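Local coordinates for protein extracellular ligand-binding receptor (PDB 3SG0) that probably serves as a periplasmic solute-binding protein for transport, capturing small aromatic acids such as benzoylformate, at residues A[72-82]-A[98-108]. Sequence-based numbering, arbitrary orientation. Where two conformers were deposited one is given.
With 173 (benzoyl-formic acid), chain B.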
ATOM      1  N   SER A  72       2.912  12.256   7.514  1.00  8.67           N
ATOM      2  CA  SER A  72       3.896  11.162   7.442  1.00  8.89           C
ATOM      3  C   SER A  72       4.618  10.958   8.776  1.00  8.95           C
ATOM      4  O   SER A  72       5.731  10.433   8.799  1.00 10.64           O
ATOM      5  CB  SER A  72       4.945  11.395   6.338  1.00  9.64           C
ATOM      6  OG  SER A  72       4.364  11.697   5.077  1.00  8.84           O
ATOM      7  N   ASP A  73       3.981  11.346   9.878  1.00  9.41           N
ATOM      8  CA  ASP A  73       4.623  11.307  11.183  0.57 10.40           C
ATOM      9  C   ASP A  73       3.886  10.363  12.125  1.00  9.06           C
ATOM     10  O   ASP A  73       2.697  10.532  12.390  1.00  9.53           O
ATOM     11  CB  ASP A  73       4.686  12.708  11.787  0.57 11.37           C
ATOM     12  CG  ASP A  73       5.352  12.722  13.137  0.57 12.96           C
ATOM     13  OD1 ASP A  73       6.590  12.563  13.179  0.57 14.76           O
ATOM     14  OD2 ASP A  73       4.644  12.882  14.152  0.57 12.39           O
ATOM     15  N   PRO A  74       4.596   9.337  12.634  1.00  9.22           N
ATOM     16  CA  PRO A  74       3.909   8.376  13.509  1.00 10.81           C
ATOM     17  C   PRO A  74       3.281   9.010  14.749  1.00 10.35           C
ATOM     18  O   PRO A  74       2.201   8.596  15.167  1.00 10.86           O
ATOM     19  CB  PRO A  74       5.020   7.393  13.904  1.00 12.45           C
ATOM     20  CG  PRO A  74       6.037   7.506  12.795  1.00 13.29           C
ATOM     21  CD  PRO A  74       5.995   8.952  12.372  1.00 10.80           C
ATOM     22  N   THR A  75       3.925  10.014  15.328  1.00 10.53           N
ATOM     23  CA  THR A  75       3.382  10.653  16.523  1.00 12.02           C
ATOM     24  C   THR A  75       2.063  11.358  16.203  1.00 10.50           C
ATOM     25  O   THR A  75       1.083  11.262  16.949  1.00 11.63           O
ATOM     26  CB  THR A  75       4.392  11.644  17.128  1.00 13.39           C
ATOM     27  OG1 THR A  75       5.561  10.926  17.545  1.00 18.14           O
ATOM     28  CG2 THR A  75       3.798  12.359  18.323  1.00 16.18           C
ATOM     29  N   LYS A  76       2.034  12.070  15.083  1.00 10.80           N
ATOM     30  CA  LYS A  76       0.821  12.758  14.686  1.00 10.01           C
ATOM     31  C   LYS A  76      -0.295  11.783  14.318  1.00  8.99           C
ATOM     32  O   LYS A  76      -1.456  12.038  14.603  1.00  9.95           O
ATOM     33  CB  LYS A  76       1.080  13.728  13.536  1.00 10.79           C
ATOM     34  CG  LYS A  76      -0.093  14.660  13.270  1.00 15.46           C
ATOM     35  CD  LYS A  76       0.268  15.817  12.344  1.00 19.79           C
ATOM     36  CE  LYS A  76      -0.895  16.792  12.186  1.00 22.90           C
ATOM     37  NZ  LYS A  76      -1.222  17.514  13.455  1.00 28.02           N
ATOM     38  N   ALA A  77       0.051  10.678  13.671  1.00  9.14           N
ATOM     39  CA  ALA A  77      -0.959   9.679  13.340  1.00  8.96           C
ATOM     40  C   ALA A  77      -1.586   9.115  14.611  1.00  8.60           C
ATOM     41  O   ALA A  77      -2.793   8.911  14.669  1.00  8.74           O
ATOM     42  CB  ALA A  77      -0.366   8.561  12.492  1.00  9.84           C
ATOM     43  N   ALA A  78      -0.765   8.847  15.622  1.00  9.64           N
ATOM     44  CA  ALA A  78      -1.285   8.335  16.886  1.00  9.90           C
ATOM     45  C   ALA A  78      -2.205   9.355  17.551  1.00 10.07           C
ATOM     46  O   ALA A  78      -3.257   8.997  18.085  1.00 10.85           O
ATOM     47  CB  ALA A  78      -0.138   7.925  17.815  1.00 11.09           C
ATOM     48  N   GLN A  79      -1.815  10.627  17.511  1.00 10.55           N
ATOM     49  CA  GLN A  79      -2.677  11.691  18.013  1.00 10.99           C
ATOM     50  C   GLN A  79      -4.000  11.756  17.253  1.00 10.54           C
ATOM     51  O   GLN A  79      -5.067  11.866  17.850  1.00 11.08           O
ATOM     52  CB  GLN A  79      -1.959  13.037  17.947  1.00 12.17           C
ATOM     53  CG  GLN A  79      -0.776  13.131  18.894  1.00 18.77           C
ATOM     54  CD  GLN A  79       0.115  14.334  18.629  1.00 24.53           C
ATOM     55  OE1 GLN A  79       0.024  14.975  17.584  1.00 24.73           O
ATOM     56  NE2 GLN A  79       0.990  14.637  19.580  1.00 29.36           N
ATOM     57  N   ASN A  80      -3.922  11.693  15.928  1.00  9.91           N
ATOM     58  CA  ASN A  80      -5.121  11.671  15.102  1.00 11.02           C
ATOM     59  C   ASN A  80      -6.035  10.514  15.480  1.00  9.11           C
ATOM     60  O   ASN A  80      -7.238  10.685  15.644  1.00 10.37           O
ATOM     61  CB  ASN A  80      -4.774  11.558  13.611  1.00 10.80           C
ATOM     62  CG  ASN A  80      -4.155  12.826  13.043  1.00  9.81           C
ATOM     63  OD1 ASN A  80      -4.146  13.878  13.682  1.00 11.98           O
ATOM     64  ND2 ASN A  80      -3.663  12.737  11.818  1.00 10.24           N
ATOM     65  N   ALA A  81      -5.457   9.326  15.606  1.00  9.23           N
ATOM     66  CA  ALA A  81      -6.239   8.139  15.929  1.00  9.59           C
ATOM     67  C   ALA A  81      -6.915   8.288  17.283  1.00 10.25           C
ATOM     68  O   ALA A  81      -8.092   7.984  17.429  1.00 10.95           O
ATOM     69  CB  ALA A  81      -5.354   6.909  15.920  1.00 11.14           C
ATOM     70  N   ARG A  82      -6.173   8.755  18.281  1.00 10.65           N
ATOM     71  CA  ARG A  82      -6.755   8.895  19.609  1.00 11.78           C
ATOM     72  C   ARG A  82      -7.887   9.914  19.614  1.00 12.58           C
ATOM     73  O   ARG A  82      -8.885   9.720  20.307  1.00 12.96           O
ATOM     74  CB  ARG A  82      -5.690   9.211  20.662  1.00 12.85           C
ATOM     75  CG  ARG A  82      -4.776   8.030  20.943  1.00 14.55           C
ATOM     76  CD  ARG A  82      -3.884   8.275  22.148  1.00 18.39           C
ATOM     77  NE  ARG A  82      -3.251   7.031  22.576  1.00 24.95           N
ATOM     78  CZ  ARG A  82      -1.987   6.704  22.331  1.00 26.26           C
ATOM     79  NH1 ARG A  82      -1.197   7.539  21.665  1.00 24.28           N
ATOM     80  NH2 ARG A  82      -1.515   5.541  22.761  1.00 24.32           N
ATOM     81  N   LEU A  98       1.614   4.900   5.341  1.00  7.24           N
ATOM     82  CA  LEU A  98       2.976   4.369   5.381  1.00  7.48           C
ATOM     83  C   LEU A  98       3.119   3.397   6.532  1.00  7.19           C
ATOM     84  O   LEU A  98       2.416   3.510   7.539  1.00  8.09           O
ATOM     85  CB  LEU A  98       4.006   5.483   5.577  1.00  8.04           C
ATOM     86  CG  LEU A  98       3.835   6.769   4.779  1.00  8.41           C
ATOM     87  CD1 LEU A  98       4.982   7.740   5.077  1.00 10.45           C
ATOM     88  CD2 LEU A  98       3.736   6.484   3.295  1.00  9.88           C
ATOM     89  N   THR A  99       4.055   2.471   6.398  1.00  7.60           N
ATOM     90  CA  THR A  99       4.273   1.456   7.408  1.00  8.12           C
ATOM     91  C   THR A  99       4.731   2.014   8.765  1.00  7.97           C
ATOM     92  O   THR A  99       4.126   1.694   9.786  1.00  8.50           O
ATOM     93  CB  THR A  99       5.221   0.359   6.886  1.00  8.10           C
ATOM     94  OG1 THR A  99       4.568  -0.367   5.839  1.00  8.62           O
ATOM     95  CG2 THR A  99       5.592  -0.601   7.991  1.00  9.52           C
ATOM     96  N   PRO A 100       5.785   2.848   8.807  1.00  8.36           N
ATOM     97  CA  PRO A 100       6.214   3.361  10.115  0.58  9.72           C
ATOM     98  C   PRO A 100       5.111   4.159  10.814  1.00  8.95           C
ATOM     99  O   PRO A 100       5.016   4.169  12.043  1.00  9.92           O
ATOM    100  CB  PRO A 100       7.406   4.274   9.767  0.58 11.24           C
ATOM    101  CG  PRO A 100       7.279   4.564   8.294  0.58  9.35           C
ATOM    102  CD  PRO A 100       6.645   3.336   7.711  0.58  9.64           C
ATOM    103  N   VAL A 101       4.296   4.843  10.029  1.00  8.58           N
ATOM    104  CA  VAL A 101       3.232   5.676  10.569  1.00  9.10           C
ATOM    105  C   VAL A 101       2.076   4.818  11.081  1.00  8.55           C
ATOM    106  O   VAL A 101       1.421   5.157  12.072  1.00 10.59           O
ATOM    107  CB  VAL A 101       2.761   6.699   9.516  1.00  8.93           C
ATOM    108  CG1 VAL A 101       1.707   7.604  10.085  1.00 10.23           C
ATOM    109  CG2 VAL A 101       3.946   7.514   9.009  1.00 10.57           C
ATOM    110  N   SER A 102       1.844   3.689  10.416  1.00  8.27           N
ATOM    111  CA  SER A 102       0.742   2.789  10.762  1.00  8.24           C
ATOM    112  C   SER A 102       1.020   1.876  11.947  1.00  8.86           C
ATOM    113  O   SER A 102       0.096   1.491  12.659  1.00  8.59           O
ATOM    114  CB  SER A 102       0.387   1.914   9.565  1.00  8.63           C
ATOM    115  OG  SER A 102      -0.112   2.694   8.495  1.00  8.42           O
ATOM    116  N   LEU A 103       2.276   1.494  12.141  1.00  9.15           N
ATOM    117  CA  LEU A 103       2.605   0.528  13.185  1.00  9.87           C
ATOM    118  C   LEU A 103       2.040   0.855  14.574  1.00 10.50           C
ATOM    119  O   LEU A 103       1.442  -0.013  15.201  1.00 11.21           O
ATOM    120  CB  LEU A 103       4.115   0.286  13.250  1.00 12.02           C
ATOM    121  CG  LEU A 103       4.631  -0.745  12.252  1.00 15.49           C
ATOM    122  CD1 LEU A 103       6.148  -0.655  12.115  1.00 18.44           C
ATOM    123  CD2 LEU A 103       4.194  -2.149  12.662  1.00 18.22           C
ATOM    124  N   PRO A 104       2.204   2.098  15.054  1.00 10.07           N
ATOM    125  CA  PRO A 104       1.683   2.413  16.392  1.00 11.14           C
ATOM    126  C   PRO A 104       0.162   2.376  16.461  1.00 10.23           C
ATOM    127  O   PRO A 104      -0.390   2.304  17.562  1.00 11.73           O
ATOM    128  CB  PRO A 104       2.194   3.838  16.647  1.00 13.97           C
ATOM    129  CG  PRO A 104       2.485   4.402  15.282  1.00 18.90           C
ATOM    130  CD  PRO A 104       2.965   3.220  14.476  1.00 12.36           C
ATOM    131  N   LEU A 105      -0.518   2.433  15.323  1.00  9.58           N
ATOM    132  CA  LEU A 105      -1.973   2.443  15.343  1.00  9.15           C
ATOM    133  C   LEU A 105      -2.571   1.085  15.693  1.00  8.88           C
ATOM    134  O   LEU A 105      -3.722   1.007  16.124  1.00 10.01           O
ATOM    135  CB  LEU A 105      -2.537   2.923  14.008  1.00  9.30           C
ATOM    136  CG  LEU A 105      -1.983   4.260  13.518  1.00  9.23           C
ATOM    137  CD1 LEU A 105      -2.700   4.672  12.251  1.00 11.11           C
ATOM    138  CD2 LEU A 105      -2.104   5.335  14.601  1.00 11.99           C
ATOM    139  N   ILE A 106      -1.810   0.016  15.486  1.00  9.06           N
ATOM    140  CA  ILE A 106      -2.302  -1.322  15.793  1.00  9.61           C
ATOM    141  C   ILE A 106      -2.720  -1.418  17.254  1.00  9.43           C
ATOM    142  O   ILE A 106      -3.838  -1.829  17.574  1.00 10.02           O
ATOM    143  CB  ILE A 106      -1.222  -2.373  15.489  1.00  9.45           C
ATOM    144  CG1 ILE A 106      -0.919  -2.401  13.986  1.00 11.36           C
ATOM    145  CG2 ILE A 106      -1.628  -3.749  16.018  1.00 11.53           C
ATOM    146  CD1 ILE A 106       0.286  -3.247  13.618  1.00 12.60           C
ATOM    147  N   ASP A 107      -1.823  -1.040  18.156  1.00  9.07           N
ATOM    148  CA  ASP A 107      -2.127  -1.146  19.576  1.00 10.81           C
ATOM    149  C   ASP A 107      -3.253  -0.214  19.983  1.00  9.87           C
ATOM    150  O   ASP A 107      -4.074  -0.542  20.841  1.00 10.47           O
ATOM    151  CB  ASP A 107      -0.883  -0.870  20.422  1.00 12.71           C
ATOM    152  CG  ASP A 107       0.119  -2.012  20.370  1.00 18.44           C
ATOM    153  OD1 ASP A 107      -0.161  -3.026  19.698  1.00 24.11           O
ATOM    154  OD2 ASP A 107       1.181  -1.894  21.011  1.00 24.92           O
ATOM    155  N   ILE A 108      -3.278   0.966  19.383  1.00  9.70           N
ATOM    156  CA  ILE A 108      -4.290   1.958  19.713  1.00 10.04           C
ATOM    157  C   ILE A 108      -5.691   1.477  19.300  1.00  9.70           C
ATOM    158  O   ILE A 108      -6.650   1.564  20.071  1.00 10.02           O
ATOM    159  CB  ILE A 108      -3.940   3.312  19.068  1.00  9.71           C
ATOM    160  CG1 ILE A 108      -2.643   3.863  19.677  1.00 12.02           C
ATOM    161  CG2 ILE A 108      -5.087   4.289  19.223  1.00 12.38           C
ATOM    162  CD1 ILE A 108      -2.095   5.082  18.958  1.00 12.11           C
TER
HETATM  163  O1B 173 B 384       3.973   0.878   3.536  1.00  9.35           O
HETATM  164  C1  173 B 384       4.642   1.829   3.233  1.00 11.26           C
HETATM  165  O1A 173 B 384       5.512   2.461   4.114  1.00 10.35           O
HETATM  166  C2  173 B 384       4.753   2.254   1.793  1.00 11.86           C
HETATM  167  O2  173 B 384       5.609   3.013   1.450  1.00 15.69           O
HETATM  168  C1G 173 B 384       3.717   1.735   0.846  1.00 11.71           C
HETATM  169  C2D 173 B 384       2.251   1.760   1.265  1.00 10.89           C
HETATM  170  C2E 173 B 384       1.190   1.215   0.330  1.00  9.81           C
HETATM  171  C3  173 B 384       1.614   0.633  -1.017  1.00 11.76           C
HETATM  172  C1E 173 B 384       3.103   0.617  -1.410  1.00 11.97           C
HETATM  173  C1D 173 B 384       4.169   1.172  -0.488  1.00 13.63           C
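Ser-72 OG, 4.0 Å from CD1 of Leu-98, is hydrogen-bonded to both Ser-37 O and Gly-40 N, which ties the lead into helix 74-86 to their loop. This helix and helix 99-111 are successive connections of the Rossmann-like α/β lobe of a periplasmic binding protein, and their segments run side by side with a crossing angle of -37°. The second helix starts at the ligand: Thr-99 N donates to O1A of benzoylformate over 2.7 Å, almost straight at 176°, while its OG1 donates to O1B, also at 2.7 Å. Arg-198 and Ala-121 hold the same ligand.

No hydrogen bond joins segments 72-82 and 98-108; apolar groups hold them together. Val-101 straddles the start of helix 74-86. With CG1 anti to its own nitrogen (chi1 -177°), that methyl presses unusually tightly on Ala-77 CB at 3.3 Å, and CG2 lies 3.4 Å from Ser-72 O. Beside it the Pro-74 ring rides over the Pro-100 carbonyl. Pro-104 contributes to a kink that leaves Val-101 O buried and without a partner, as Leu-105 N turns instead to Ser-102 O.

At the kink, Leu-105 reaches across with CD2, which meets Ala-81 CB at 3.8 Å and also lies near Ala-77 O. Ile-108 closes the seam, its CD1 3.6 Å from Ala-78 CB. Replacing Ile-108 by alanine is likely to open a gap beside Ala-78 and strip the Arg-82 guanidinium of the aliphatic cover on one face. Over that face, the ethyl branch of Ile-108 crosses the arginine chain, with CG1 3.7 Å from Arg-82 NH2.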